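Local coordinates for putative endo-1,4-beta-xylanase (Bacteroides thetaiotaomicron VPI-5482, PDB 5MSX), which probably hydrolyses O-glycosidic bonds in plant pectin as a family 43 glycoside hydrolase, most likely as an arabinofuranosidase acting on rhamnogalacturonan II, at residues E41-F46 with A313-V317; F83-E89 with K132-Y136; Y251-F256 with D344-R349. One frame throughout, in Å; residues are numbered along the deposited sequence. Where two conformers were deposited one is given.

Contact 1 of 3, residues E41-F46 with A313-V317; sequences EINGVF and ALKKV. With EDO (1,2-ethanediol), chain G; EDO (1,2-ethanediol), chain B; EDO (1,2-ethanediol), chain V.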
loop_
_atom_site.group_PDB
_atom_site.type_symbol
_atom_site.label_atom_id
_atom_site.label_comp_id
_atom_site.label_asym_id
_atom_site.label_seq_id
_atom_site.Cartn_x
_atom_site.Cartn_y
_atom_site.Cartn_z
ATOM N N GLU C 41 12.035 5.064 17.663
ATOM C CA GLU C 41 12.267 3.675 17.955
ATOM C C GLU C 41 11.594 2.830 16.891
ATOM O O GLU C 41 10.422 3.047 16.604
ATOM C CB GLU C 41 11.710 3.310 19.314
ATOM C CG GLU C 41 11.940 1.867 19.722
ATOM C CD GLU C 41 11.473 1.571 21.147
ATOM O OE1 GLU C 41 10.839 2.442 21.774
ATOM O OE2 GLU C 41 11.761 0.458 21.653
ATOM N N ILE C 42 12.342 1.892 16.304
ATOM C CA ILE C 42 11.812 0.961 15.328
ATOM C C ILE C 42 12.255 -0.441 15.723
ATOM O O ILE C 42 13.450 -0.715 15.764
ATOM C CB ILE C 42 12.330 1.219 13.902
ATOM C CG1 ILE C 42 12.100 2.663 13.474
ATOM C CG2 ILE C 42 11.650 0.270 12.893
ATOM C CD1 ILE C 42 12.723 2.984 12.123
ATOM N N ASN C 43 11.295 -1.313 16.018
ATOM C CA ASN C 43 11.573 -2.701 16.393
ATOM C C ASN C 43 12.581 -2.832 17.540
ATOM O O ASN C 43 13.560 -3.557 17.444
ATOM C CB ASN C 43 12.071 -3.487 15.171
ATOM C CG ASN C 43 11.089 -3.462 14.023
ATOM O OD1 ASN C 43 9.857 -3.373 14.208
ATOM N ND2 ASN C 43 11.611 -3.572 12.834
ATOM N N GLY C 44 12.356 -2.101 18.608
ATOM C CA GLY C 44 13.230 -2.152 19.764
ATOM C C GLY C 44 14.602 -1.476 19.675
ATOM O O GLY C 44 15.382 -1.609 20.597
ATOM N N VAL C 45 14.886 -0.727 18.615
ATOM C CA VAL C 45 16.171 -0.011 18.462
ATOM C C VAL C 45 15.897 1.475 18.134
ATOM O O VAL C 45 14.996 1.767 17.359
ATOM C CB VAL C 45 16.987 -0.650 17.313
ATOM C CG1 VAL C 45 18.305 0.069 17.108
ATOM C CG2 VAL C 45 17.222 -2.145 17.581
ATOM N N PHE C 46 16.694 2.405 18.671
ATOM C CA PHE C 46 16.549 3.832 18.303
ATOM C C PHE C 46 17.338 4.155 17.050
ATOM O O PHE C 46 18.419 3.629 16.855
ATOM C CB PHE C 46 16.948 4.762 19.436
ATOM C CG PHE C 46 16.211 4.485 20.738
ATOM C CD1 PHE C 46 14.952 5.019 20.967
ATOM C CD2 PHE C 46 16.788 3.694 21.729
ATOM C CE1 PHE C 46 14.264 4.758 22.151
ATOM C CE2 PHE C 46 16.125 3.444 22.925
ATOM C CZ PHE C 46 14.856 3.977 23.148
ATOM N N ALA C 313 20.017 6.712 29.604
ATOM C CA ALA C 313 19.544 5.527 28.910
ATOM C C ALA C 313 18.017 5.430 28.972
ATOM O O ALA C 313 17.427 5.591 30.030
ATOM C CB ALA C 313 20.187 4.257 29.506
ATOM N N LEU C 314 17.390 5.153 27.831
ATOM C CA LEU C 314 15.953 4.975 27.737
ATOM C C LEU C 314 15.569 3.504 27.634
ATOM O O LEU C 314 14.387 3.186 27.529
ATOM C CB LEU C 314 15.408 5.756 26.538
ATOM C CG LEU C 314 15.660 7.279 26.569
ATOM C CD1 LEU C 314 14.886 7.958 25.448
ATOM C CD2 LEU C 314 15.277 7.855 27.929
ATOM N N LYS C 315 16.558 2.615 27.671
ATOM C CA LYS C 315 16.334 1.179 27.752
ATOM C C LYS C 315 17.482 0.540 28.535
ATOM O O LYS C 315 18.643 0.918 28.339
ATOM C CB LYS C 315 16.329 0.569 26.362
ATOM C CG LYS C 315 15.056 0.729 25.576
ATOM C CD LYS C 315 15.278 0.147 24.186
ATOM C CE LYS C 315 14.088 0.334 23.271
ATOM N NZ LYS C 315 12.899 -0.368 23.801
ATOM N N LYS C 316 17.153 -0.430 29.390
ATOM C CA LYS C 316 18.143 -1.238 30.098
ATOM C C LYS C 316 18.665 -2.287 29.139
ATOM O O LYS C 316 17.905 -3.160 28.748
ATOM C CB LYS C 316 17.502 -1.929 31.298
ATOM N N VAL C 317 19.931 -2.185 28.719
ATOM C CA VAL C 317 20.618 -3.266 27.975
ATOM C C VAL C 317 21.963 -3.579 28.622
ATOM O O VAL C 317 22.537 -2.754 29.327
ATOM C CB VAL C 317 20.837 -2.976 26.465
ATOM C CG1 VAL C 317 19.528 -2.615 25.790
ATOM C CG2 VAL C 317 21.881 -1.896 26.238
HETATM C C1 EDO G . 7.015 -1.483 11.880
HETATM O O1 EDO G . 8.322 -0.960 12.074
HETATM C C2 EDO G . 6.952 -2.718 12.750
HETATM O O2 EDO G . 8.064 -3.585 12.452
HETATM C C1 EDO B . 11.942 4.591 29.189
HETATM O O1 EDO B . 11.745 4.656 27.760
HETATM C C2 EDO B . 12.014 6.008 29.753
HETATM O O2 EDO B . 11.239 6.900 28.919
HETATM C C1 EDO V . 7.996 8.114 17.242
HETATM O O1 EDO V . 7.620 8.581 18.553
HETATM C C2 EDO V . 8.529 6.699 17.296
HETATM O O2 EDO V . 9.355 6.491 18.448
#
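K315 runs past the ring of F46 toward the carboxylate of E41, which reaches for it from the opposite direction. The lysine methylenes lie obliquely against one corner of the ring, with K315 CD 3.6 Å from F46 CE2 and K315 CE 3.7 Å from F46 CZ. The chain is extended as far as CE, and a final bend (chi4 -62°) turns the ammonium group to E41, whose own side chain is stretched out with CG anti to the backbone N (chi1 -179°). The resulting salt bridge, K315 NZ to E41 OE2, measures 2.6 Å, although the place of OE2 is doubtful because it sits too near K315 CE. L314 approaches F46 at about a right angle and rests its CB 3.9 Å from F46 CZ. The type I' turn from I42 to V45 is closed by paired backbone bonds between those two residues, and its G44 O comes within 3.5 Å of K315 CE. Were this lysine an alanine, E41 would probably lose its charged mate and the F46 ring the methylenes lying against it. Ethanediol molecules, probably from the crystallisation liquor, bind E41 N, N43 OD1 and L314 O, and N43 packs on D270 of the second subunit. The hairpin joins strands 37-42 and 45-52 of one antiparallel sheet, a blade of the propeller expected for family 43. F73 meets F46 edge-to-face, E267 N holds E41 OE1, L314 makes a backbone bond to D72, and F46 one to S70 of strand 67-70.

Contact 2 of 3, residues F83-E89 with K132-Y136; sequences FPSAAKE and KDEFY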
loop_
_atom_site.group_PDB
_atom_site.type_symbol
_atom_site.label_atom_id
_atom_site.label_comp_id
_atom_site.label_asym_id
_atom_site.label_seq_id
_atom_site.Cartn_x
_atom_site.Cartn_y
_atom_site.Cartn_z
ATOM N N PHE C 83 21.366 5.368 1.723
ATOM C CA PHE C 83 20.753 5.900 0.511
ATOM C C PHE C 83 21.843 6.062 -0.562
ATOM O O PHE C 83 22.246 7.194 -0.868
ATOM C CB PHE C 83 20.098 7.240 0.852
ATOM C CG PHE C 83 18.990 7.679 -0.068
ATOM C CD1 PHE C 83 18.942 7.334 -1.426
ATOM C CD2 PHE C 83 18.029 8.550 0.421
ATOM C CE1 PHE C 83 17.919 7.811 -2.242
ATOM C CE2 PHE C 83 17.011 9.032 -0.384
ATOM C CZ PHE C 83 16.959 8.669 -1.726
ATOM N N PRO C 84 22.294 4.930 -1.165
ATOM C CA PRO C 84 23.412 4.950 -2.132
ATOM C C PRO C 84 23.322 5.991 -3.233
ATOM O O PRO C 84 24.266 6.744 -3.416
ATOM C CB PRO C 84 23.411 3.523 -2.683
ATOM C CG PRO C 84 22.975 2.716 -1.508
ATOM C CD PRO C 84 21.843 3.544 -0.928
ATOM N N SER C 85 22.190 6.107 -3.904
ATOM C CA SER C 85 22.092 7.088 -4.979
ATOM C C SER C 85 22.285 8.557 -4.549
ATOM O O SER C 85 22.661 9.395 -5.372
ATOM C CB SER C 85 20.791 6.922 -5.774
ATOM O OG SER C 85 19.675 7.544 -5.154
ATOM N N ALA C 86 22.030 8.883 -3.282
ATOM C CA ALA C 86 22.089 10.270 -2.835
ATOM C C ALA C 86 23.333 10.575 -2.027
ATOM O O ALA C 86 23.469 11.692 -1.534
ATOM C CB ALA C 86 20.847 10.605 -2.015
ATOM N N ALA C 87 24.240 9.610 -1.918
ATOM C CA ALA C 87 25.388 9.667 -1.012
ATOM C C ALA C 87 26.395 10.834 -1.211
ATOM O O ALA C 87 27.149 11.139 -0.318
ATOM C CB ALA C 87 26.133 8.347 -1.043
ATOM N N LYS C 88 26.407 11.459 -2.371
ATOM C CA LYS C 88 27.276 12.595 -2.624
ATOM C C LYS C 88 26.473 13.835 -2.975
ATOM O O LYS C 88 27.027 14.836 -3.414
ATOM C CB LYS C 88 28.254 12.222 -3.735
ATOM C CG LYS C 88 28.894 10.848 -3.504
ATOM C CD LYS C 88 30.242 10.741 -4.180
ATOM C CE LYS C 88 30.670 9.291 -4.358
ATOM N NZ LYS C 88 31.914 9.197 -5.179
ATOM N N GLU C 89 25.170 13.801 -2.726
ATOM C CA GLU C 89 24.343 14.973 -2.924
ATOM C C GLU C 89 24.317 15.722 -1.619
ATOM O O GLU C 89 24.680 15.163 -0.598
ATOM C CB GLU C 89 22.911 14.572 -3.325
ATOM C CG GLU C 89 22.850 13.548 -4.459
ATOM C CD GLU C 89 23.682 13.956 -5.659
ATOM O OE1 GLU C 89 23.486 15.085 -6.149
ATOM O OE2 GLU C 89 24.531 13.148 -6.092
ATOM N N LYS C 132 13.631 7.272 -12.215
ATOM C CA LYS C 132 14.932 6.603 -12.132
ATOM C C LYS C 132 15.634 6.988 -10.822
ATOM O O LYS C 132 15.589 8.161 -10.405
ATOM C CB LYS C 132 15.805 6.967 -13.336
ATOM N N ASP C 133 16.260 6.007 -10.173
ATOM C CA ASP C 133 17.051 6.262 -8.964
ATOM C C ASP C 133 18.367 7.069 -9.193
ATOM O O ASP C 133 19.463 6.542 -9.044
ATOM C CB ASP C 133 17.364 4.950 -8.218
ATOM C CG ASP C 133 17.857 5.199 -6.781
ATOM O OD1 ASP C 133 17.481 6.234 -6.174
ATOM O OD2 ASP C 133 18.624 4.379 -6.255
ATOM N N GLU C 134 18.250 8.353 -9.517
ATOM C CA GLU C 134 19.430 9.196 -9.755
ATOM C C GLU C 134 19.096 10.661 -9.581
ATOM O O GLU C 134 17.928 11.050 -9.689
ATOM C CB GLU C 134 19.986 8.963 -11.161
ATOM C CG GLU C 134 18.975 9.190 -12.260
ATOM C CD GLU C 134 19.587 9.085 -13.646
ATOM O OE1 GLU C 134 20.200 8.037 -13.961
ATOM O OE2 GLU C 134 19.440 10.054 -14.426
ATOM N N PHE C 135 20.136 11.464 -9.346
ATOM C CA PHE C 135 19.980 12.886 -9.056
ATOM C C PHE C 135 20.771 13.744 -10.011
ATOM O O PHE C 135 21.842 13.363 -10.433
ATOM C CB PHE C 135 20.420 13.196 -7.611
ATOM C CG PHE C 135 19.553 12.532 -6.587
ATOM C CD1 PHE C 135 18.323 13.087 -6.239
ATOM C CD2 PHE C 135 19.931 11.339 -6.011
ATOM C CE1 PHE C 135 17.504 12.469 -5.301
ATOM C CE2 PHE C 135 19.105 10.703 -5.085
ATOM C CZ PHE C 135 17.891 11.276 -4.736
ATOM N N TYR C 136 20.209 14.903 -10.331
ATOM C CA TYR C 136 20.894 15.953 -11.054
ATOM C C TYR C 136 20.175 17.230 -10.672
ATOM O O TYR C 136 19.039 17.171 -10.215
ATOM C CB TYR C 136 20.830 15.709 -12.570
ATOM C CG TYR C 136 19.439 15.547 -13.169
ATOM C CD1 TYR C 136 18.657 16.651 -13.465
ATOM C CD2 TYR C 136 18.936 14.284 -13.489
ATOM C CE1 TYR C 136 17.407 16.515 -14.038
ATOM C CE2 TYR C 136 17.680 14.133 -14.068
ATOM C CZ TYR C 136 16.927 15.255 -14.336
ATOM O OH TYR C 136 15.678 15.136 -14.902
HETATM O O HOH W 1 19.794 4.409 -3.894
#
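S85 and F135 meet where the serine hydroxyl sits at the edge of the phenyl ring, near its plane, with S85 OG 3.2 Å from F135 CE2. The same hydroxyl donates to D133, S85 OG to OD1 at 2.8 Å, coming from above the carboxylate plane by 47°. A86 CB closes on the ring obliquely, 3.5 Å from F135 CE2, while F83 crosses F135 at about a right angle and brings its CZ to 4.1 Å from F135 CZ. E89 bends at chi2 (-51°), bringing its CD toward F135 CB; CG lies near the ring, the carboxylate and ring planes are 17° apart, and N111 ND2 holds E89 OE1. A water ties the two loops together a second time, accepting from S85 N and donating to D133 OD2 at 2.6 Å. Further out, the short 3-10 turn at 84-86 presents S85 and A86 side by side, and A86 CB also covers a face of the F83 ring. I110 of strand 109-110 touches F83, A86, E89 and F135, and Y115 meets F135 edge-to-face. D133, the centre of an inverse gamma turn, takes a further bond at OD1 from L128 N. With a hydroxyl, a backbone N-H and a water all donating to it, the D133 carboxylate is likely to be stabilised as an anion beside the packed phenylalanines F83 and F135, at a junction between two propeller loops.

Contact 3 of 3, residues Y251-F256 with D344-R349; sequences YERGIF and DPTCLR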
loop_
_atom_site.group_PDB
_atom_site.type_symbol
_atom_site.label_atom_id
_atom_site.label_comp_id
_atom_site.label_asym_id
_atom_site.label_seq_id
_atom_site.Cartn_x
_atom_site.Cartn_y
_atom_site.Cartn_z
ATOM N N TYR C 251 19.906 31.936 28.194
ATOM C CA TYR C 251 21.168 32.656 28.341
ATOM C C TYR C 251 21.954 32.127 29.542
ATOM O O TYR C 251 23.147 31.873 29.447
ATOM C CB TYR C 251 20.909 34.170 28.480
ATOM C CG TYR C 251 20.493 34.815 27.180
ATOM C CD1 TYR C 251 21.448 35.157 26.228
ATOM C CD2 TYR C 251 19.152 35.069 26.883
ATOM C CE1 TYR C 251 21.088 35.737 25.024
ATOM C CE2 TYR C 251 18.790 35.651 25.673
ATOM C CZ TYR C 251 19.772 35.974 24.760
ATOM O OH TYR C 251 19.467 36.545 23.566
ATOM N N GLU C 252 21.252 31.959 30.662
ATOM C CA GLU C 252 21.823 31.427 31.907
ATOM C C GLU C 252 22.527 30.070 31.747
ATOM O O GLU C 252 23.590 29.855 32.319
ATOM C CB GLU C 252 20.730 31.280 32.972
ATOM N N ARG C 253 21.920 29.148 31.002
ATOM C CA ARG C 253 22.522 27.839 30.733
ATOM C C ARG C 253 23.402 27.804 29.502
ATOM O O ARG C 253 24.024 26.797 29.229
ATOM C CB ARG C 253 21.451 26.750 30.644
ATOM C CG ARG C 253 20.795 26.500 31.992
ATOM C CD ARG C 253 19.769 25.392 31.943
ATOM N NE ARG C 253 18.796 25.563 33.020
ATOM C CZ ARG C 253 17.548 25.086 33.044
ATOM N NH1 ARG C 253 17.036 24.389 32.033
ATOM N NH2 ARG C 253 16.779 25.335 34.105
ATOM N N GLY C 254 23.508 28.894 28.774
ATOM C CA GLY C 254 24.368 28.919 27.574
ATOM C C GLY C 254 23.842 28.007 26.449
ATOM O O GLY C 254 24.628 27.276 25.818
ATOM N N ILE C 255 22.522 28.044 26.212
ATOM C CA ILE C 255 21.877 27.224 25.164
ATOM C C ILE C 255 21.177 28.135 24.173
ATOM O O ILE C 255 20.164 28.739 24.502
ATOM C CB ILE C 255 20.915 26.181 25.769
ATOM C CG1 ILE C 255 21.728 25.196 26.635
ATOM C CG2 ILE C 255 20.145 25.418 24.669
ATOM C CD1 ILE C 255 20.892 24.400 27.614
ATOM N N PHE C 256 21.750 28.243 22.972
ATOM C CA PHE C 256 21.355 29.229 21.971
ATOM C C PHE C 256 20.660 28.590 20.761
ATOM O O PHE C 256 21.176 27.636 20.167
ATOM C CB PHE C 256 22.600 29.987 21.487
ATOM C CG PHE C 256 23.238 30.839 22.549
ATOM C CD1 PHE C 256 24.205 30.312 23.399
ATOM C CD2 PHE C 256 22.859 32.167 22.711
ATOM C CE1 PHE C 256 24.792 31.099 24.388
ATOM C CE2 PHE C 256 23.435 32.958 23.705
ATOM C CZ PHE C 256 24.414 32.429 24.531
ATOM N N ASP C 344 22.990 37.150 17.543
ATOM C CA ASP C 344 22.920 37.485 18.975
ATOM C C ASP C 344 24.313 37.925 19.402
ATOM O O ASP C 344 25.170 37.069 19.678
ATOM C CB ASP C 344 22.489 36.274 19.796
ATOM C CG ASP C 344 22.238 36.602 21.254
ATOM O OD1 ASP C 344 22.707 37.668 21.788
ATOM O OD2 ASP C 344 21.539 35.756 21.863
ATOM N N PRO C 345 24.540 39.248 19.495
ATOM C CA PRO C 345 25.901 39.676 19.854
ATOM C C PRO C 345 26.385 39.229 21.242
ATOM O O PRO C 345 27.584 39.336 21.509
ATOM C CB PRO C 345 25.867 41.217 19.706
ATOM C CG PRO C 345 24.486 41.586 19.268
ATOM C CD PRO C 345 23.597 40.386 19.394
ATOM N N THR C 346 25.484 38.741 22.105
ATOM C CA THR C 346 25.865 38.181 23.408
ATOM C C THR C 346 26.295 36.708 23.388
ATOM O O THR C 346 26.704 36.191 24.420
ATOM C CB THR C 346 24.746 38.335 24.482
ATOM O OG1 THR C 346 23.680 37.400 24.243
ATOM C CG2 THR C 346 24.200 39.747 24.491
ATOM N N CYS C 347 26.164 36.022 22.250
ATOM C CA CYS C 347 26.561 34.619 22.156
ATOM C C CYS C 347 28.057 34.491 21.845
ATOM O O CYS C 347 28.456 34.386 20.685
ATOM C CB CYS C 347 25.733 33.854 21.122
ATOM S SG CYS C 347 26.274 32.128 20.975
ATOM N N LEU C 348 28.862 34.442 22.905
ATOM C CA LEU C 348 30.293 34.646 22.807
ATOM C C LEU C 348 30.997 33.495 23.526
ATOM O O LEU C 348 31.184 33.501 24.761
ATOM C CB LEU C 348 30.638 35.990 23.422
ATOM C CG LEU C 348 30.040 37.247 22.758
ATOM C CD1 LEU C 348 30.139 38.493 23.653
ATOM C CD2 LEU C 348 30.703 37.528 21.414
ATOM N N ARG C 349 31.363 32.486 22.748
ATOM C CA ARG C 349 31.894 31.264 23.291
ATOM C C ARG C 349 33.235 30.933 22.700
ATOM O O ARG C 349 33.579 31.363 21.610
ATOM C CB ARG C 349 30.906 30.107 23.027
ATOM C CG ARG C 349 29.558 30.371 23.674
ATOM C CD ARG C 349 28.699 29.126 23.773
ATOM N NE ARG C 349 28.153 28.714 22.493
ATOM C CZ ARG C 349 27.113 27.884 22.357
ATOM N NH1 ARG C 349 26.497 27.360 23.437
ATOM N NH2 ARG C 349 26.680 27.574 21.131
#
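F256 carries C347 on one face of its ring: C347 SG stands almost over the centre, 3.6 Å from the centroid and 9° off the normal, a Cys sulfur-aromatic contact, and CB adds a CH-pi contact nearer the rim. SG gets there because it lies anti to the backbone N of C347 (chi1 178°). Opposite edges of the same ring meet polar groups: D344 OD2 lies in plane, 3.8 Å from F256 CE2, and R349 NH1 comes to 3.7 Å from F256 CD1. The guanidinium stands steeply to the ring, its plane 76° away, so that it turns a face to that ring edge. At its own edge it passes G254 O, without a well-formed bond; its charge is met instead by the salt bridge from NH1 to E278 OE1, which also accepts from F256 N, while NH2 bonds to G280 O. Y251 gives its hydroxyl to D344, with OH 2.8 Å from OD2 and above the carboxylate plane, the ring standing steeply to the carboxylate. The other oxygen, D344 OD1, takes T346 OG1 at 2.7 Å and T346 N at 3.0 Å from the same face of its plane; the second of these forms an Asx turn at the head of the type I turn 344-347. T346 OG1 in turn lies 3.2 Å from Y251 CE1; this approach and the Y251 bond are less certain because the tyrosine was modelled in two conformers. G254 and I255 form a G1 bulge opposite N250, consistent with the glycine's positive phi. The loop 251-256, between strands 245-247 and 261-264, thus packs on the loop following strand 337-339 in the F5/8 type C region, while E221 holds D344 N and I255 packs on strand 272-278.

Overall arrangement
Contact 1 lies at the surface, whereas contacts 2 and 3 are partly buried. Contacts 1 and 2 include parts of the catalytic family 43 region, contact 2 joining two of its own loops; contact 3 instead ties that region to the F5/8 type C region. Their chemistry differs accordingly: a lysine-glutamate pair joining a hairpin to a distant loop, a serine-aspartate bond and water beside packed phenylalanines, and a ring with a cysteine sulfur over its face, between an aspartate and an arginine. No two touch, and contacts 2 and 3 lie on opposite sides of the chain's centre. Along the chain, contact 2 is nested within the loop closed by contact 1, which contact 3 crosses.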